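Local coordinates for putative uncharacterized protein (Pyrococcus abyssi virus 1, PDB 4HR1), which is of unknown function but folds as a helical bundle that resembles a bromodomain and pairs with a second protein chain in the crystal, at residues S14-A19 against D87-I92; K24-T29 against L97-A102. One frame throughout, in Å; residues are numbered along the deposited sequence.

Interaction 1. Residues S14-A19 against D87-I92; sequences SWLRTA and DIKEQI
Lys89 lays its aliphatic chain and amino group over one face of the Trp15 indole, the two side chains crossing at about a right angle. CE sits over the six-membered ring, 3.5 Å from its centroid, and forms a CH-pi contact. One atom further on, NZ reaches the five-membered ring in a cation-pi interaction, 3.8 Å from that centroid and 10° off the normal. An extended chain makes this span possible: CG lies anti to the backbone N of Lys89 (chi1 -171°), and the later torsions keep the methylenes stretched, with CG near CZ3 at the far end of the indole. The indole is also held through NE1, hydrogen-bonded to Asp116 on helix 109-119, which fixes its rotation. Both segments belong to long helices of the bromodomain-like bundle, helix 5-30 and helix 72-98; segments 14-19 and 87-92 run in nearly the same direction, at 22°, with their axes 10.4 Å apart. Deeper in the interface, Leu16 pushes its CD2 methyl against the backbone of the facing helix, 3.5 Å from Lys89 CA. Both of its methyls, CD1 and CD2, meet the CG2 branch of Ile88, 3.9 Å from each, another crossing at about a right angle, and CD2 also approaches CG1 of Ile92. Ile92 turns its other branch, CG2, which stands anti to its backbone N, onto the first helix, where it packs 3.7 Å from Ala19 CB and obliquely against Trp15 CZ3. Ile88 continues the apolar layer onto Val47 of helix 34-63, while Trp15 packs against Leu115 of helix 109-119.

Interaction 2. Residues K24-T29 against L97-A102; sequences KGYMET and LRVGLA
Tyr26 reaches from helix 5-30 to the end of helix 72-98, where Leu101 lies over one ring face and Val99 meets the hydroxyl end. With CG anti to the backbone N (chi1 167°), the phenol extends toward the other segment and its OH donates a hydrogen bond to Val99 O, 3.1 Å away. The hydroxyl stands 36° out of the carbonyl plane and meets the C=O at 120°, while the carbonyl oxygen lies at the edge of the phenol ring. Val99 adds an apolar contact beside this polar one: its CG2 methyl lies 3.7 Å from Tyr26 CE2. Its other methyl, CG1, meets the terminal CE of Met27, a selenomethionine whose extended chain crosses the valine at about a right angle. Leu101 supplies the cover over the ring face, CD1 standing 3.8 Å from the ring centroid in a CH-pi contact and CD2 lying near CG and CD2 of Tyr26. Leu101 also packs on Ile111 of helix 109-119, and Met27 on Val40 of helix 34-63. An aromatic ring of the other protein chain meets that of the tyrosine. Between the two hydrophobic partners, Gly100 takes a positive phi with two bonds back into the last turn, the Schellman motif that ends an alpha-helix at a glycine.

Overall arrangement
Interactions 1 and 2 join the same two helices, 5-30 and 72-98, at successive levels of the bundle. Their centres lie 14 Å apart and their nearest atoms about 5 Å, without touching. Along the chain the order is 14-19, 24-29, 87-92, 97-102, so both contacts advance in the same sense, as the near-parallel course of the helices at interaction 1 leads one to expect. Interaction 1 is buried, 3 Å from the centre of the chain; interaction 2, 17 Å from it, is partly buried where helix 72-98 gives way to loop. Helices 34-63 and 109-119 pack beside both, tying each level into the bromodomain-like fold.

Interaction 1. Residues S14-A19 against D87-I92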
loop_
_atom_site.group_PDB
_atom_site.type_symbol
_atom_site.label_atom_id
_atom_site.label_comp_id
_atom_site.label_asym_id
_atom_site.label_seq_id
_atom_site.Cartn_x
_atom_site.Cartn_y
_atom_site.Cartn_z
ATOM N N SER A 14 1.342 -3.871 2.119
ATOM C CA SER A 14 0.502 -2.897 2.841
ATOM C C SER A 14 1.019 -2.639 4.256
ATOM O O SER A 14 1.227 -1.474 4.595
ATOM C CB SER A 14 -0.963 -3.320 2.864
ATOM O OG SER A 14 -1.473 -3.454 1.545
ATOM N N TRP A 15 1.316 -3.714 5.046
ATOM C CA TRP A 15 1.871 -3.574 6.400
ATOM C C TRP A 15 3.135 -2.765 6.345
ATOM O O TRP A 15 3.294 -1.815 7.118
ATOM C CB TRP A 15 2.208 -4.949 7.036
ATOM C CG TRP A 15 2.418 -4.886 8.522
ATOM C CD1 TRP A 15 1.468 -5.091 9.483
ATOM C CD2 TRP A 15 3.614 -4.495 9.219
ATOM N NE1 TRP A 15 2.012 -4.914 10.733
ATOM C CE2 TRP A 15 3.326 -4.542 10.603
ATOM C CE3 TRP A 15 4.930 -4.180 8.813
ATOM C CZ2 TRP A 15 4.291 -4.266 11.582
ATOM C CZ3 TRP A 15 5.872 -3.873 9.785
ATOM C CH2 TRP A 15 5.547 -3.900 11.149
ATOM N N LEU A 16 4.050 -3.151 5.451
ATOM C CA LEU A 16 5.352 -2.484 5.321
ATOM C C LEU A 16 5.235 -1.005 4.920
ATOM O O LEU A 16 5.959 -0.175 5.481
ATOM C CB LEU A 16 6.270 -3.264 4.372
ATOM C CG LEU A 16 6.793 -4.607 4.891
ATOM C CD1 LEU A 16 7.572 -5.305 3.845
ATOM C CD2 LEU A 16 7.690 -4.430 6.083
ATOM N N ARG A 17 4.274 -0.665 4.019
ATOM C CA ARG A 17 4.047 0.728 3.602
ATOM C C ARG A 17 3.491 1.562 4.761
ATOM O O ARG A 17 4.031 2.638 5.058
ATOM C CB ARG A 17 3.162 0.819 2.349
ATOM C CG ARG A 17 3.842 0.248 1.103
ATOM C CD ARG A 17 3.538 1.062 -0.132
ATOM N NE ARG A 17 3.300 0.225 -1.312
ATOM C CZ ARG A 17 4.224 -0.085 -2.217
ATOM N NH1 ARG A 17 5.476 0.339 -2.073
ATOM N NH2 ARG A 17 3.911 -0.838 -3.260
ATOM N N THR A 18 2.475 1.017 5.469
ATOM C CA THR A 18 1.838 1.632 6.637
ATOM C C THR A 18 2.869 1.834 7.757
ATOM O O THR A 18 2.840 2.871 8.435
ATOM C CB THR A 18 0.633 0.808 7.094
ATOM O OG1 THR A 18 -0.134 0.341 5.967
ATOM C CG2 THR A 18 -0.252 1.565 8.080
ATOM N N ALA A 19 3.812 0.872 7.903
ATOM C CA ALA A 19 4.898 0.921 8.887
ATOM C C ALA A 19 5.871 2.038 8.573
ATOM O O ALA A 19 6.392 2.669 9.489
ATOM C CB ALA A 19 5.627 -0.415 8.930
ATOM N N ASP A 87 12.393 -9.858 5.783
ATOM C CA ASP A 87 13.635 -9.211 6.226
ATOM C C ASP A 87 13.411 -7.710 6.352
ATOM O O ASP A 87 13.940 -7.095 7.283
ATOM C CB ASP A 87 14.796 -9.479 5.250
ATOM C CG ASP A 87 15.193 -10.944 5.100
ATOM O OD1 ASP A 87 15.486 -11.588 6.127
ATOM O OD2 ASP A 87 15.296 -11.417 3.948
ATOM N N ILE A 88 12.590 -7.119 5.440
ATOM C CA ILE A 88 12.272 -5.687 5.475
ATOM C C ILE A 88 11.522 -5.366 6.777
ATOM O O ILE A 88 11.919 -4.439 7.495
ATOM C CB ILE A 88 11.568 -5.177 4.179
ATOM C CG1 ILE A 88 12.516 -5.333 2.936
ATOM C CG2 ILE A 88 11.152 -3.711 4.333
ATOM C CD1 ILE A 88 11.805 -5.467 1.567
ATOM N N LYS A 89 10.535 -6.222 7.132
ATOM C CA LYS A 89 9.767 -6.095 8.367
ATOM C C LYS A 89 10.710 -6.041 9.577
ATOM O O LYS A 89 10.598 -5.127 10.390
ATOM C CB LYS A 89 8.716 -7.213 8.475
ATOM C CG LYS A 89 7.729 -7.032 9.620
ATOM C CD LYS A 89 6.496 -7.906 9.450
ATOM C CE LYS A 89 5.446 -7.561 10.487
ATOM N NZ LYS A 89 4.137 -8.222 10.217
ATOM N N GLU A 90 11.694 -6.965 9.622
ATOM C CA GLU A 90 12.705 -7.069 10.673
ATOM C C GLU A 90 13.477 -5.766 10.793
ATOM O O GLU A 90 13.602 -5.228 11.891
ATOM C CB GLU A 90 13.650 -8.252 10.356
ATOM C CG GLU A 90 14.397 -8.840 11.542
ATOM C CD GLU A 90 15.792 -8.315 11.830
ATOM O OE1 GLU A 90 16.482 -8.931 12.673
ATOM O OE2 GLU A 90 16.201 -7.297 11.225
ATOM N N GLN A 91 13.954 -5.228 9.654
ATOM C CA GLN A 91 14.713 -3.974 9.619
ATOM C C GLN A 91 13.853 -2.759 9.998
ATOM O O GLN A 91 14.384 -1.782 10.539
ATOM C CB GLN A 91 15.391 -3.773 8.262
ATOM C CG GLN A 91 16.437 -4.817 7.880
ATOM C CD GLN A 91 17.130 -4.430 6.594
ATOM O OE1 GLN A 91 18.256 -3.913 6.595
ATOM N NE2 GLN A 91 16.460 -4.629 5.464
ATOM N N ILE A 92 12.531 -2.823 9.738
ATOM C CA ILE A 92 11.573 -1.774 10.115
ATOM C C ILE A 92 11.467 -1.699 11.661
ATOM O O ILE A 92 11.625 -0.605 12.230
ATOM C CB ILE A 92 10.183 -1.990 9.422
ATOM C CG1 ILE A 92 10.198 -1.688 7.883
ATOM C CG2 ILE A 92 9.031 -1.272 10.144
ATOM C CD1 ILE A 92 10.785 -0.348 7.440
#

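Interaction 2. Residues K24-T29 against L97-A102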
loop_
_atom_site.group_PDB
_atom_site.type_symbol
_atom_site.label_atom_id
_atom_site.label_comp_id
_atom_site.label_asym_id
_atom_site.label_seq_id
_atom_site.Cartn_x
_atom_site.Cartn_y
_atom_site.Cartn_z
ATOM N N LYS A 24 7.803 7.724 9.471
ATOM C CA LYS A 24 7.907 9.058 8.867
ATOM C C LYS A 24 7.239 10.088 9.790
ATOM O O LYS A 24 7.875 11.082 10.168
ATOM C CB LYS A 24 7.221 9.057 7.488
ATOM C CG LYS A 24 8.056 9.674 6.368
ATOM C CD LYS A 24 8.491 8.638 5.336
ATOM C CE LYS A 24 7.839 8.823 3.983
ATOM N NZ LYS A 24 6.488 8.203 3.923
ATOM N N GLY A 25 6.001 9.778 10.199
ATOM C CA GLY A 25 5.183 10.580 11.099
ATOM C C GLY A 25 5.770 10.755 12.481
ATOM O O GLY A 25 5.755 11.870 13.017
ATOM N N TYR A 26 6.312 9.661 13.061
ATOM C CA TYR A 26 6.960 9.694 14.375
ATOM C C TYR A 26 8.156 10.643 14.326
ATOM O O TYR A 26 8.364 11.417 15.261
ATOM C CB TYR A 26 7.403 8.277 14.821
ATOM C CG TYR A 26 8.336 8.277 16.015
ATOM C CD1 TYR A 26 7.861 8.538 17.296
ATOM C CD2 TYR A 26 9.703 8.069 15.857
ATOM C CE1 TYR A 26 8.715 8.542 18.399
ATOM C CE2 TYR A 26 10.571 8.093 16.951
ATOM C CZ TYR A 26 10.070 8.325 18.222
ATOM O OH TYR A 26 10.909 8.338 19.309
HETATM N N MSE A 27 8.924 10.575 13.224
HETATM C CA MSE A 27 10.126 11.363 12.971
HETATM C C MSE A 27 9.861 12.834 12.771
HETATM O O MSE A 27 10.656 13.642 13.237
HETATM C CB MSE A 27 10.905 10.788 11.795
HETATM C CG MSE A 27 11.565 9.477 12.148
HETATM SE SE MSE A 27 12.758 8.805 10.788
HETATM C CE MSE A 27 13.583 7.434 11.838
ATOM N N GLU A 28 8.761 13.186 12.070
ATOM C CA GLU A 28 8.336 14.568 11.854
ATOM C C GLU A 28 7.963 15.213 13.205
ATOM O O GLU A 28 8.455 16.303 13.516
ATOM C CB GLU A 28 7.138 14.622 10.888
ATOM C CG GLU A 28 7.536 14.760 9.429
ATOM C CD GLU A 28 7.005 13.693 8.489
ATOM O OE1 GLU A 28 7.835 12.991 7.865
ATOM O OE2 GLU A 28 5.765 13.571 8.356
ATOM N N THR A 29 7.134 14.507 14.015
ATOM C CA THR A 29 6.659 14.929 15.338
ATOM C C THR A 29 7.791 15.005 16.395
ATOM O O THR A 29 7.649 15.741 17.377
ATOM C CB THR A 29 5.505 14.020 15.794
ATOM O OG1 THR A 29 4.624 13.778 14.696
ATOM C CG2 THR A 29 4.714 14.596 16.967
ATOM N N LEU A 97 12.700 0.673 17.031
ATOM C CA LEU A 97 13.393 0.532 18.316
ATOM C C LEU A 97 14.619 1.414 18.489
ATOM O O LEU A 97 14.841 1.935 19.578
ATOM C CB LEU A 97 13.725 -0.937 18.589
ATOM C CG LEU A 97 12.505 -1.793 18.879
ATOM C CD1 LEU A 97 12.761 -3.239 18.545
ATOM C CD2 LEU A 97 12.002 -1.590 20.310
ATOM N N ARG A 98 15.389 1.598 17.413
ATOM C CA ARG A 98 16.602 2.416 17.362
ATOM C C ARG A 98 16.303 3.912 17.475
ATOM O O ARG A 98 17.137 4.662 17.987
ATOM C CB ARG A 98 17.339 2.157 16.040
ATOM C CG ARG A 98 18.862 2.193 16.155
ATOM C CD ARG A 98 19.581 2.667 14.887
ATOM N NE ARG A 98 18.981 2.199 13.627
ATOM C CZ ARG A 98 19.217 1.020 13.056
ATOM N NH1 ARG A 98 20.023 0.139 13.639
ATOM N NH2 ARG A 98 18.634 0.704 11.907
ATOM N N VAL A 99 15.138 4.351 16.972
ATOM C CA VAL A 99 14.775 5.765 16.951
ATOM C C VAL A 99 14.040 6.296 18.185
ATOM O O VAL A 99 13.734 7.493 18.258
ATOM C CB VAL A 99 14.205 6.224 15.590
ATOM C CG1 VAL A 99 15.179 5.882 14.473
ATOM C CG2 VAL A 99 12.834 5.618 15.307
ATOM N N GLY A 100 13.841 5.422 19.173
ATOM C CA GLY A 100 13.196 5.775 20.434
ATOM C C GLY A 100 11.731 5.410 20.522
ATOM O O GLY A 100 11.093 5.659 21.547
ATOM N N LEU A 101 11.189 4.833 19.439
ATOM C CA LEU A 101 9.808 4.366 19.335
ATOM C C LEU A 101 9.684 3.139 20.249
ATOM O O LEU A 101 10.631 2.340 20.338
ATOM C CB LEU A 101 9.532 3.980 17.865
ATOM C CG LEU A 101 8.161 4.186 17.197
ATOM C CD1 LEU A 101 7.252 5.144 17.948
ATOM C CD2 LEU A 101 8.337 4.620 15.760
ATOM N N ALA A 102 8.546 3.024 20.967
ATOM C CA ALA A 102 8.246 1.947 21.922
ATOM C C ALA A 102 9.268 1.886 23.089
ATOM O O ALA A 102 9.856 0.834 23.373
ATOM C CB ALA A 102 8.138 0.611 21.198
#